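Local coordinates for protein Endonuclease/exonuclease/phosphatase (Beutenbergia cavernae DSM 12333, PDB 4RUW) that belongs to the endonuclease/exonuclease/phosphatase family, binds a zinc ion and combines a DNase I-like domain with an Ig-like domain, its precise function being unassigned, at residues 413-421 with 430-438; 372-381 with 393-401. All coordinates share one frame; numbering follows the deposited sequence. Where two conformers were deposited one is given.

Contacts 1 and 2 are the two hairpins of a single four-stranded antiparallel sheet in the Ig-like domain. In contact 1, strand 418-424 pairs with the outer strand 430-437; in contact 2, strand 378-384 pairs with the outer strand 390-396. The inner strands 378-384 and 418-424 are neighbours, and backbone hydrogen bonds such as E420 with V382 and R380 with C422 join them. The contact centres lie about 19 Å apart, yet the segments touch: E420 O packs 3.8 Å from A381 CB. Along the chain, contact 2 is complete before contact 1 begins. The zinc ligands H98, D100, H107 and H137 belong to the DNase I-like domain, and none lies in either contact.

Contact 1. Residues 413-421 with 430-438; sequences LPPGARLEA and ILASRTETL
L413 meets L438 at the open end of an antiparallel beta hairpin in the Ig-like domain: CD2 of L413 lies 3.7 Å from CD1 of L438, and the side chains cross at about a right angle. The hairpin assignment rests on strand directions 165° apart and on paired backbone bonds. A type II turn from P414 to A417 leads into the strand. A417 O accepts L438 N at 3.0 Å and also a water that donates to L438 O. R418 turns back on its own segment: with CG between the backbone N and the carbonyl carbon (chi1 58°), its NH2 reaches G416 O at 2.6 Å in the guanidinium plane, while CG2 of T437 sits over one guanidinium face, 3.7 Å from CZ of R418. L419 exchanges two backbone bonds with E436, and its side chain packs on V340 and L353 of the facing sheet. E420 points to the other face and divides its carboxylate: OE1 forms a salt bridge with R384, and OE2 accepts from S433 OG at 2.6 Å on the anti side. The strands pair on beyond A421, which exchanges two backbone bonds with R434, A421 N donating to R434 O at 2.8 Å and A421 O accepting R434 N at 3.0 Å.

Contact 2. Residues 372-381 with 393-401; sequences ADDDGTAVRA and TVTDSGTSR
D374 OD1, beside G398, is gripped by three partners. The backbone N of G376 donates to it at 2.8 Å from above the carboxylate plane, closing an Asx turn; a water donates to it at 2.6 Å; and K367 NZ completes the set as a salt bridge. The same water donates to T377 O and accepts from G398 N, so it links the two segments beyond the V379-D396 pair. K367 NZ also bonds G398 O and T377 O, and its charge would plausibly ease the proximity of the two acceptors D374 OD1 and G398 O. On the other oxygen of the carboxylate, D374 OD2 packs 3.3 Å from G398 CA.

Further along, CG2 of T399 presses on D373 O at 3.4 Å, while its OG1 bonds Q371 O and accepts R401 N in an ST turn. R401, extended from CG to NE, lays one guanidinium face against the backbone of A372, whose N lies 3.7 Å above the plane; NE of R401 forms a salt bridge with D292.

In the strands, V379 with D396 and A381 with V394 each exchange two backbone bonds. Between them R380, bent at chi3 (-61°), brings NE to T395 OG1 at 3.1 Å, a nearly straight bond (168° at the hydrogen) lying in the guanidinium plane. CG2 of T393 packs against CG of R380 at 3.6 Å, and CG2 of T395 touches CB of A378. On the opposite face V379, A381 and V394 meet V365 of strand 360-367, and D396 bonds T405 and K367 N. Strand directions 162° apart and reciprocal backbone bonds define an antiparallel hairpin, and with one face packed on a second sheet it is consistent with the edge of the beta sandwich of an Ig-like domain.

Contact 1. Residues 413-421 with 430-438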
# COMPACT_ATOMS: atom_id res chain seq x y z
N LEU A 413 6.26 -27.24 8.73
CA LEU A 413 7.09 -26.76 9.82
C LEU A 413 7.19 -27.84 10.89
O LEU A 413 6.18 -28.24 11.47
CB LEU A 413 6.49 -25.48 10.42
CG LEU A 413 6.32 -24.30 9.46
CD1 LEU A 413 5.57 -23.17 10.13
CD2 LEU A 413 7.68 -23.84 8.94
N PRO A 414 8.41 -28.32 11.16
CA PRO A 414 8.62 -29.31 12.23
C PRO A 414 8.54 -28.64 13.59
O PRO A 414 8.76 -27.43 13.70
CB PRO A 414 10.05 -29.79 11.97
CG PRO A 414 10.72 -28.62 11.35
CD PRO A 414 9.67 -27.95 10.50
N PRO A 415 8.21 -29.42 14.64
CA PRO A 415 8.17 -28.86 16.00
C PRO A 415 9.53 -28.29 16.40
O PRO A 415 10.56 -28.92 16.15
CB PRO A 415 7.83 -30.08 16.86
CG PRO A 415 7.11 -31.00 15.93
CD PRO A 415 7.77 -30.82 14.60
N GLY A 416 9.53 -27.11 16.99
CA GLY A 416 10.76 -26.48 17.43
C GLY A 416 11.47 -25.68 16.36
O GLY A 416 12.58 -25.19 16.57
N ALA A 417 10.83 -25.54 15.20
CA ALA A 417 11.40 -24.75 14.11
C ALA A 417 11.55 -23.28 14.50
O ALA A 417 10.84 -22.77 15.36
CB ALA A 417 10.56 -24.89 12.85
N ARG A 418 12.48 -22.59 13.85
CA ARG A 418 12.66 -21.17 14.09
C ARG A 418 13.03 -20.46 12.80
O ARG A 418 13.55 -21.08 11.86
CB ARG A 418 13.71 -20.92 15.17
CG ARG A 418 15.06 -21.51 14.83
CD ARG A 418 15.72 -22.07 16.07
NE ARG A 418 14.92 -23.12 16.69
CZ ARG A 418 14.87 -23.33 18.00
NH1 ARG A 418 15.57 -22.55 18.82
NH2 ARG A 418 14.12 -24.30 18.49
N LEU A 419 12.76 -19.17 12.76
CA LEU A 419 13.07 -18.34 11.61
C LEU A 419 14.09 -17.30 12.03
O LEU A 419 13.90 -16.61 13.04
CB LEU A 419 11.81 -17.66 11.08
CG LEU A 419 11.99 -16.72 9.89
CD1 LEU A 419 12.54 -17.48 8.70
CD2 LEU A 419 10.69 -16.02 9.52
N GLU A 420 15.18 -17.21 11.27
CA GLU A 420 16.24 -16.25 11.50
C GLU A 420 16.26 -15.24 10.35
O GLU A 420 16.09 -15.62 9.19
CB GLU A 420 17.60 -16.96 11.60
CG GLU A 420 18.79 -16.04 11.84
CD GLU A 420 20.10 -16.78 12.06
OE1 GLU A 420 20.14 -18.02 11.86
OE2 GLU A 420 21.09 -16.14 12.45
N ALA A 421 16.44 -13.97 10.67
CA ALA A 421 16.67 -12.95 9.66
C ALA A 421 17.95 -12.21 10.02
O ALA A 421 18.11 -11.74 11.15
CB ALA A 421 15.50 -11.98 9.58
N ILE A 430 28.22 -11.43 9.50
CA ILE A 430 26.87 -11.21 10.00
C ILE A 430 26.85 -9.93 10.82
O ILE A 430 27.40 -9.87 11.92
CB ILE A 430 26.38 -12.38 10.86
CG1 ILE A 430 26.45 -13.69 10.07
CG2 ILE A 430 24.97 -12.13 11.36
CD1 ILE A 430 25.66 -13.67 8.79
N LEU A 431 26.22 -8.89 10.28
CA LEU A 431 26.15 -7.60 10.95
C LEU A 431 25.08 -7.62 12.05
O LEU A 431 25.22 -6.95 13.07
CB LEU A 431 25.85 -6.48 9.95
CG LEU A 431 26.91 -6.28 8.87
CD1 LEU A 431 26.45 -5.28 7.84
CD2 LEU A 431 28.23 -5.84 9.50
N ALA A 432 24.03 -8.39 11.82
CA ALA A 432 22.94 -8.49 12.79
C ALA A 432 22.18 -9.78 12.54
O ALA A 432 22.10 -10.25 11.41
CB ALA A 432 22.00 -7.30 12.66
N SER A 433 21.62 -10.35 13.60
CA SER A 433 20.82 -11.56 13.51
C SER A 433 19.69 -11.51 14.52
O SER A 433 19.87 -11.07 15.65
CB SER A 433 21.69 -12.79 13.76
OG SER A 433 20.91 -13.97 13.80
N ARG A 434 18.52 -11.98 14.10
CA ARG A 434 17.35 -12.06 14.96
C ARG A 434 16.68 -13.40 14.67
O ARG A 434 16.49 -13.75 13.50
CB ARG A 434 16.42 -10.89 14.63
CG ARG A 434 15.15 -10.83 15.39
CD ARG A 434 14.41 -9.54 15.11
NE ARG A 434 15.03 -8.38 15.76
CZ ARG A 434 15.81 -7.48 15.16
NH1 ARG A 434 16.08 -7.57 13.86
NH2 ARG A 434 16.31 -6.48 15.87
N THR A 435 16.31 -14.13 15.72
CA THR A 435 15.68 -15.43 15.55
C THR A 435 14.45 -15.54 16.44
O THR A 435 14.45 -15.06 17.58
CB THR A 435 16.67 -16.58 15.91
OG1 THR A 435 17.88 -16.41 15.18
CG2 THR A 435 16.05 -17.94 15.59
N GLU A 436 13.39 -16.15 15.91
CA GLU A 436 12.16 -16.37 16.66
C GLU A 436 11.66 -17.79 16.40
O GLU A 436 11.58 -18.21 15.24
CB GLU A 436 11.09 -15.35 16.25
CG GLU A 436 11.47 -13.90 16.52
CD GLU A 436 10.47 -12.90 15.95
OE1 GLU A 436 9.28 -13.26 15.81
OE2 GLU A 436 10.89 -11.76 15.64
N THR A 437 11.33 -18.52 17.45
CA THR A 437 10.70 -19.83 17.26
C THR A 437 9.29 -19.66 16.72
O THR A 437 8.67 -18.61 16.89
CB THR A 437 10.64 -20.65 18.57
OG1 THR A 437 10.14 -19.82 19.63
CG2 THR A 437 12.02 -21.16 18.94
N LEU A 438 8.79 -20.70 16.06
CA LEU A 438 7.45 -20.66 15.48
C LEU A 438 6.45 -21.41 16.36
O LEU A 438 6.76 -21.80 17.49
CB LEU A 438 7.47 -21.32 14.09
CG LEU A 438 8.62 -20.96 13.16
CD1 LEU A 438 8.58 -21.83 11.91
CD2 LEU A 438 8.57 -19.49 12.78
O HOH W 1 9.04 -23.71 17.11
O HOH W 2 19.20 -19.11 14.34

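Contact 2. Residues 372-381 with 393-401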
# COMPACT_ATOMS: atom_id res chain seq x y z
N ALA A 372 19.64 4.35 -5.10
CA ALA A 372 20.35 4.18 -6.37
C ALA A 372 21.52 3.21 -6.25
O ALA A 372 21.87 2.54 -7.23
CB ALA A 372 20.83 5.52 -6.89
N ASP A 373 22.11 3.13 -5.06
CA ASP A 373 23.39 2.45 -4.89
C ASP A 373 23.32 1.28 -3.92
O ASP A 373 22.83 1.39 -2.80
CB ASP A 373 24.46 3.46 -4.46
CG ASP A 373 24.66 4.56 -5.49
OD1 ASP A 373 24.92 4.25 -6.67
OD2 ASP A 373 24.57 5.75 -5.11
N ASP A 374 23.82 0.14 -4.38
CA ASP A 374 23.86 -1.10 -3.61
C ASP A 374 25.15 -1.15 -2.79
O ASP A 374 26.24 -1.13 -3.35
CB ASP A 374 23.81 -2.27 -4.59
CG ASP A 374 23.72 -3.62 -3.92
OD1 ASP A 374 23.88 -3.73 -2.69
OD2 ASP A 374 23.48 -4.60 -4.66
N ASP A 375 25.01 -1.21 -1.47
CA ASP A 375 26.18 -1.23 -0.58
C ASP A 375 26.76 -2.63 -0.38
O ASP A 375 27.70 -2.82 0.38
CB ASP A 375 25.86 -0.57 0.78
CG ASP A 375 24.80 -1.33 1.58
OD1 ASP A 375 24.35 -2.42 1.16
OD2 ASP A 375 24.43 -0.83 2.67
N GLY A 376 26.20 -3.60 -1.08
CA GLY A 376 26.71 -4.96 -1.02
C GLY A 376 26.16 -5.79 0.11
O GLY A 376 26.43 -6.99 0.18
N THR A 377 25.40 -5.18 1.02
CA THR A 377 24.78 -5.94 2.09
C THR A 377 23.59 -6.74 1.57
O THR A 377 23.05 -6.45 0.50
CB THR A 377 24.33 -5.06 3.28
OG1 THR A 377 23.29 -4.17 2.85
CG2 THR A 377 25.50 -4.27 3.86
N ALA A 378 23.19 -7.76 2.31
CA ALA A 378 22.04 -8.56 1.93
C ALA A 378 21.23 -8.89 3.17
O ALA A 378 21.76 -8.93 4.28
CB ALA A 378 22.49 -9.84 1.25
N VAL A 379 19.93 -9.11 2.98
CA VAL A 379 19.10 -9.65 4.04
C VAL A 379 18.89 -11.13 3.77
O VAL A 379 18.48 -11.53 2.67
CB VAL A 379 17.76 -8.89 4.21
CG1 VAL A 379 16.83 -9.62 5.17
CG2 VAL A 379 18.04 -7.46 4.70
N ARG A 380 19.20 -11.96 4.76
CA ARG A 380 19.12 -13.40 4.59
C ARG A 380 18.17 -13.99 5.62
O ARG A 380 18.24 -13.65 6.80
CB ARG A 380 20.51 -14.03 4.72
CG ARG A 380 20.53 -15.54 4.66
CD ARG A 380 21.96 -16.02 4.48
NE ARG A 380 22.51 -15.51 3.23
CZ ARG A 380 23.79 -15.23 3.02
NH1 ARG A 380 24.68 -15.43 3.99
NH2 ARG A 380 24.19 -14.76 1.85
N ALA A 381 17.28 -14.84 5.16
CA ALA A 381 16.36 -15.55 6.03
C ALA A 381 16.71 -17.03 6.02
O ALA A 381 16.95 -17.61 4.96
CB ALA A 381 14.94 -15.36 5.58
N THR A 393 17.20 -21.43 2.93
CA THR A 393 17.76 -20.09 3.04
C THR A 393 17.28 -19.27 1.85
O THR A 393 17.33 -19.74 0.71
CB THR A 393 19.30 -20.16 3.04
OG1 THR A 393 19.73 -20.95 4.15
CG2 THR A 393 19.90 -18.78 3.13
N VAL A 394 16.79 -18.06 2.12
CA VAL A 394 16.35 -17.16 1.06
C VAL A 394 16.98 -15.80 1.32
O VAL A 394 16.92 -15.28 2.44
CB VAL A 394 14.81 -17.06 1.01
CG1 VAL A 394 14.36 -16.07 -0.04
CG2 VAL A 394 14.19 -18.44 0.75
N THR A 395 17.58 -15.23 0.28
CA THR A 395 18.36 -14.00 0.44
C THR A 395 17.86 -12.92 -0.52
O THR A 395 17.49 -13.21 -1.66
CB THR A 395 19.86 -14.27 0.19
OG1 THR A 395 20.30 -15.32 1.06
CG2 THR A 395 20.70 -13.03 0.45
N ASP A 396 17.85 -11.68 -0.05
CA ASP A 396 17.57 -10.54 -0.91
C ASP A 396 18.73 -9.55 -0.87
O ASP A 396 19.17 -9.13 0.20
CB ASP A 396 16.29 -9.84 -0.46
CG ASP A 396 15.76 -8.88 -1.50
OD1 ASP A 396 15.75 -9.23 -2.69
OD2 ASP A 396 15.35 -7.76 -1.15
N SER A 397 19.25 -9.19 -2.04
CA SER A 397 20.28 -8.17 -2.12
C SER A 397 19.77 -7.00 -2.96
O SER A 397 18.57 -6.87 -3.18
CB SER A 397 21.58 -8.74 -2.67
OG SER A 397 21.37 -9.36 -3.92
N GLY A 398 20.67 -6.13 -3.41
CA GLY A 398 20.27 -5.00 -4.23
C GLY A 398 19.88 -3.81 -3.38
O GLY A 398 20.53 -3.53 -2.38
N THR A 399 18.85 -3.08 -3.78
CA THR A 399 18.39 -1.93 -3.00
C THR A 399 16.87 -1.94 -2.91
O THR A 399 16.21 -2.82 -3.46
CB THR A 399 18.80 -0.57 -3.62
OG1 THR A 399 17.99 -0.31 -4.77
CG2 THR A 399 20.28 -0.55 -4.01
N SER A 400 16.30 -0.95 -2.23
CA SER A 400 14.85 -0.83 -2.15
C SER A 400 14.18 -0.65 -3.51
O SER A 400 12.97 -0.82 -3.63
CB SER A 400 14.46 0.32 -1.23
OG SER A 400 14.78 1.58 -1.81
N ARG A 401 14.94 -0.30 -4.54
CA ARG A 401 14.38 -0.18 -5.89
C ARG A 401 14.14 -1.52 -6.57
O ARG A 401 13.49 -1.58 -7.62
CB ARG A 401 15.27 0.70 -6.77
CG ARG A 401 15.33 2.14 -6.31
CD ARG A 401 16.17 2.96 -7.26
NE ARG A 401 16.25 4.35 -6.83
CZ ARG A 401 16.97 5.27 -7.45
NH1 ARG A 401 17.68 4.95 -8.52
NH2 ARG A 401 16.99 6.52 -6.99
O HOH W 3 23.43 -6.21 -2.22